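Local coordinates for Glyco_hydro_cc domain-containing protein (Pseudomonas viridiflava, PDB 6UAV), which probably hydrolyses internal linkages of beta-1,3-glucans, as an endo-beta-1,3-glucanase of glycoside hydrolase family 128, subgroup II, at residues A[19-24]-A[238-243]. Numbering follows the deposited sequence.
Sequences SALSTG and SLLDAE
Leu240 packs against Ala20 and Leu21 of helix 15-22. Just before it in the chain, Leu239 also points its CB toward the helix, but its side chain stays a little farther off, with its CD1 4.6 Å from Leu21 CD2. Leu239 rests instead on Leu249 and Tyr253 of helix 248-255. Leu240 reaches across with both branches of its fork. CD1 of Leu240 meets Leu21 CD1 at 4.1 Å, methyl to methyl. CD2 of Leu240 lies 4.3 Å from Ala20 CB, so one leucine spans two successive helix residues. The side chains of Leu21 and Leu240 cross at about a right angle. In Leu21, CG stands anti to the carbonyl carbon (chi1 -70°), and this carries the end of the side chain nearer to Leu240 than its CB direction alone would suggest. The contact is wholly apolar and small, burying 141 Å² in all. Beyond Leu240 the loop turns away from the helix. The carbonyl oxygens of Asp241 and Ala242 accept hydrogen bonds from the Arg229 side chain, and Glu243 OE2 forms a salt bridge with Arg38 and a hydrogen bond with Ser14. The fold is a closed eight-stranded parallel beta/alpha barrel, a TIM barrel. Strands 6-9 and 220-225 are the first and last of the eight, and they are neighbours where the barrel closes. The contact packs the helix that follows the first strand against the loop that follows the last, with helix 248-255 beside it.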
ATOM      1  N   SER A  19      15.166   3.100 -13.412  1.00 14.94           N
ATOM      2  CA  SER A  19      15.714   2.256 -14.502  1.00 15.47           C
ATOM      3  C   SER A  19      15.758   0.813 -13.988  1.00 15.92           C
ATOM      4  O   SER A  19      15.261  -0.124 -14.692  1.00 16.04           O
ATOM      5  CB  SER A  19      17.087   2.703 -14.938  1.00 16.00           C
ATOM      6  OG  SER A  19      17.057   3.921 -15.687  1.00 16.18           O
ATOM      7  N   ALA A  20      16.270   0.634 -12.767  1.00 15.47           N
ATOM      8  CA  ALA A  20      16.506  -0.707 -12.171  1.00 16.43           C
ATOM      9  C   ALA A  20      15.142  -1.393 -11.939  1.00 16.24           C
ATOM     10  O   ALA A  20      14.969  -2.590 -12.317  1.00 16.91           O
ATOM     11  CB  ALA A  20      17.314  -0.513 -10.895  1.00 16.09           C
ATOM     12  N   LEU A  21      14.190  -0.654 -11.369  1.00 15.91           N
ATOM     13  CA  LEU A  21      12.886  -1.226 -10.924  1.00 16.03           C
ATOM     14  C   LEU A  21      11.964  -1.447 -12.116  1.00 16.43           C
ATOM     15  O   LEU A  21      11.138  -2.326 -12.030  1.00 14.98           O
ATOM     16  CB  LEU A  21      12.204  -0.311  -9.923  1.00 15.41           C
ATOM     17  CG  LEU A  21      12.890  -0.235  -8.562  1.00 16.11           C
ATOM     18  CD1 LEU A  21      12.332   0.923  -7.803  1.00 16.32           C
ATOM     19  CD2 LEU A  21      12.800  -1.549  -7.788  1.00 16.49           C
ATOM     20  N   SER A  22      12.074  -0.680 -13.179  1.00 17.90           N
ATOM     21  CA  SER A  22      10.922  -0.539 -14.097  1.00 18.02           C
ATOM     22  C   SER A  22      10.791  -1.731 -15.026  1.00 18.52           C
ATOM     23  O   SER A  22       9.730  -1.858 -15.621  1.00 18.90           O
ATOM     24  CB  SER A  22      11.038   0.748 -14.861  1.00 19.72           C
ATOM     25  OG  SER A  22      12.145   0.667 -15.701  1.00 21.36           O
ATOM     26  N   THR A  23      11.772  -2.628 -15.065  1.00 18.64           N
ATOM     27  CA  THR A  23      11.653  -3.880 -15.863  1.00 19.59           C
ATOM     28  C   THR A  23      10.530  -4.770 -15.334  1.00 18.54           C
ATOM     29  O   THR A  23       9.913  -5.466 -16.149  1.00 19.26           O
ATOM     30  CB  THR A  23      12.986  -4.621 -15.943  1.00 21.91           C
ATOM     31  OG1 THR A  23      13.285  -5.001 -14.602  1.00 22.65           O
ATOM     32  CG2 THR A  23      14.029  -3.735 -16.598  1.00 23.18           C
ATOM     33  N   GLY A  24      10.278  -4.771 -14.041  1.00 16.70           N
ATOM     34  CA  GLY A  24       9.212  -5.609 -13.436  1.00 17.28           C
ATOM     35  C   GLY A  24       8.184  -4.847 -12.591  1.00 17.07           C
ATOM     36  O   GLY A  24       7.225  -5.483 -12.158  1.00 18.76           O
ATOM     37  N   SER A 238      15.343  -5.463   1.590  1.00 15.25           N
ATOM     38  CA  SER A 238      15.705  -4.412   0.585  1.00 14.74           C
ATOM     39  C   SER A 238      15.738  -4.953  -0.860  1.00 14.45           C
ATOM     40  O   SER A 238      16.402  -5.989  -1.129  1.00 15.24           O
ATOM     41  CB  SER A 238      17.034  -3.738   0.920  1.00 15.18           C
ATOM     42  OG  SER A 238      16.954  -3.042   2.167  1.00 15.14           O
ATOM     43  N   LEU A 239      15.126  -4.214  -1.791  1.00 13.45           N
ATOM     44  CA  LEU A 239      15.176  -4.506  -3.237  1.00 13.92           C
ATOM     45  C   LEU A 239      16.337  -3.775  -3.935  1.00 13.94           C
ATOM     46  O   LEU A 239      16.700  -4.200  -5.032  1.00 14.85           O
ATOM     47  CB  LEU A 239      13.883  -4.056  -3.889  1.00 13.75           C
ATOM     48  CG  LEU A 239      12.584  -4.647  -3.368  1.00 13.91           C
ATOM     49  CD1 LEU A 239      11.440  -3.953  -4.051  1.00 14.18           C
ATOM     50  CD2 LEU A 239      12.486  -6.140  -3.582  1.00 14.62           C
ATOM     51  N   LEU A 240      16.918  -2.772  -3.290  1.00 15.21           N
ATOM     52  CA  LEU A 240      17.941  -1.861  -3.886  1.00 15.75           C
ATOM     53  C   LEU A 240      19.144  -1.769  -2.939  1.00 16.74           C
ATOM     54  O   LEU A 240      18.989  -1.901  -1.704  1.00 16.22           O
ATOM     55  CB  LEU A 240      17.351  -0.468  -4.121  1.00 15.86           C
ATOM     56  CG  LEU A 240      16.287  -0.396  -5.210  1.00 15.88           C
ATOM     57  CD1 LEU A 240      15.427   0.847  -5.059  1.00 15.56           C
ATOM     58  CD2 LEU A 240      16.892  -0.531  -6.624  1.00 17.41           C
ATOM     59  N   ASP A 241      20.322  -1.504  -3.502  1.00 17.64           N
ATOM     60  CA  ASP A 241      21.522  -1.280  -2.638  1.00 19.24           C
ATOM     61  C   ASP A 241      22.129   0.055  -3.084  1.00 18.53           C
ATOM     62  O   ASP A 241      21.553   1.111  -2.704  1.00 18.48           O
ATOM     63  CB  ASP A 241      22.473  -2.466  -2.650  1.00 21.93           C
ATOM     64  CG  ASP A 241      23.606  -2.355  -1.636  1.00 24.21           C
ATOM     65  OD1 ASP A 241      23.640  -1.379  -0.833  1.00 26.50           O
ATOM     66  OD2 ASP A 241      24.466  -3.187  -1.691  1.00 28.67           O
ATOM     67  N   ALA A 242      23.208   0.043  -3.868  1.00 18.94           N
ATOM     68  CA  ALA A 242      23.777   1.293  -4.420  1.00 19.04           C
ATOM     69  C   ALA A 242      22.683   1.995  -5.235  1.00 18.10           C
ATOM     70  O   ALA A 242      21.814   1.335  -5.777  1.00 18.13           O
ATOM     71  CB  ALA A 242      25.000   0.987  -5.284  1.00 19.87           C
ATOM     72  N   GLU A 243      22.789   3.306  -5.418  1.00 17.98           N
ATOM     73  CA  GLU A 243      21.893   4.023  -6.340  1.00 17.47           C
ATOM     74  C   GLU A 243      21.851   3.324  -7.705  1.00 17.25           C
ATOM     75  O   GLU A 243      22.907   3.065  -8.324  1.00 17.40           O
ATOM     76  CB  GLU A 243      22.275   5.490  -6.425  1.00 17.91           C
ATOM     77  CG  GLU A 243      21.353   6.275  -7.306  1.00 18.13           C
ATOM     78  CD  GLU A 243      21.551   7.768  -7.204  1.00 18.32           C
ATOM     79  OE1 GLU A 243      22.497   8.190  -6.520  1.00 19.94           O
ATOM     80  OE2 GLU A 243      20.822   8.457  -7.913  1.00 18.04           O
TER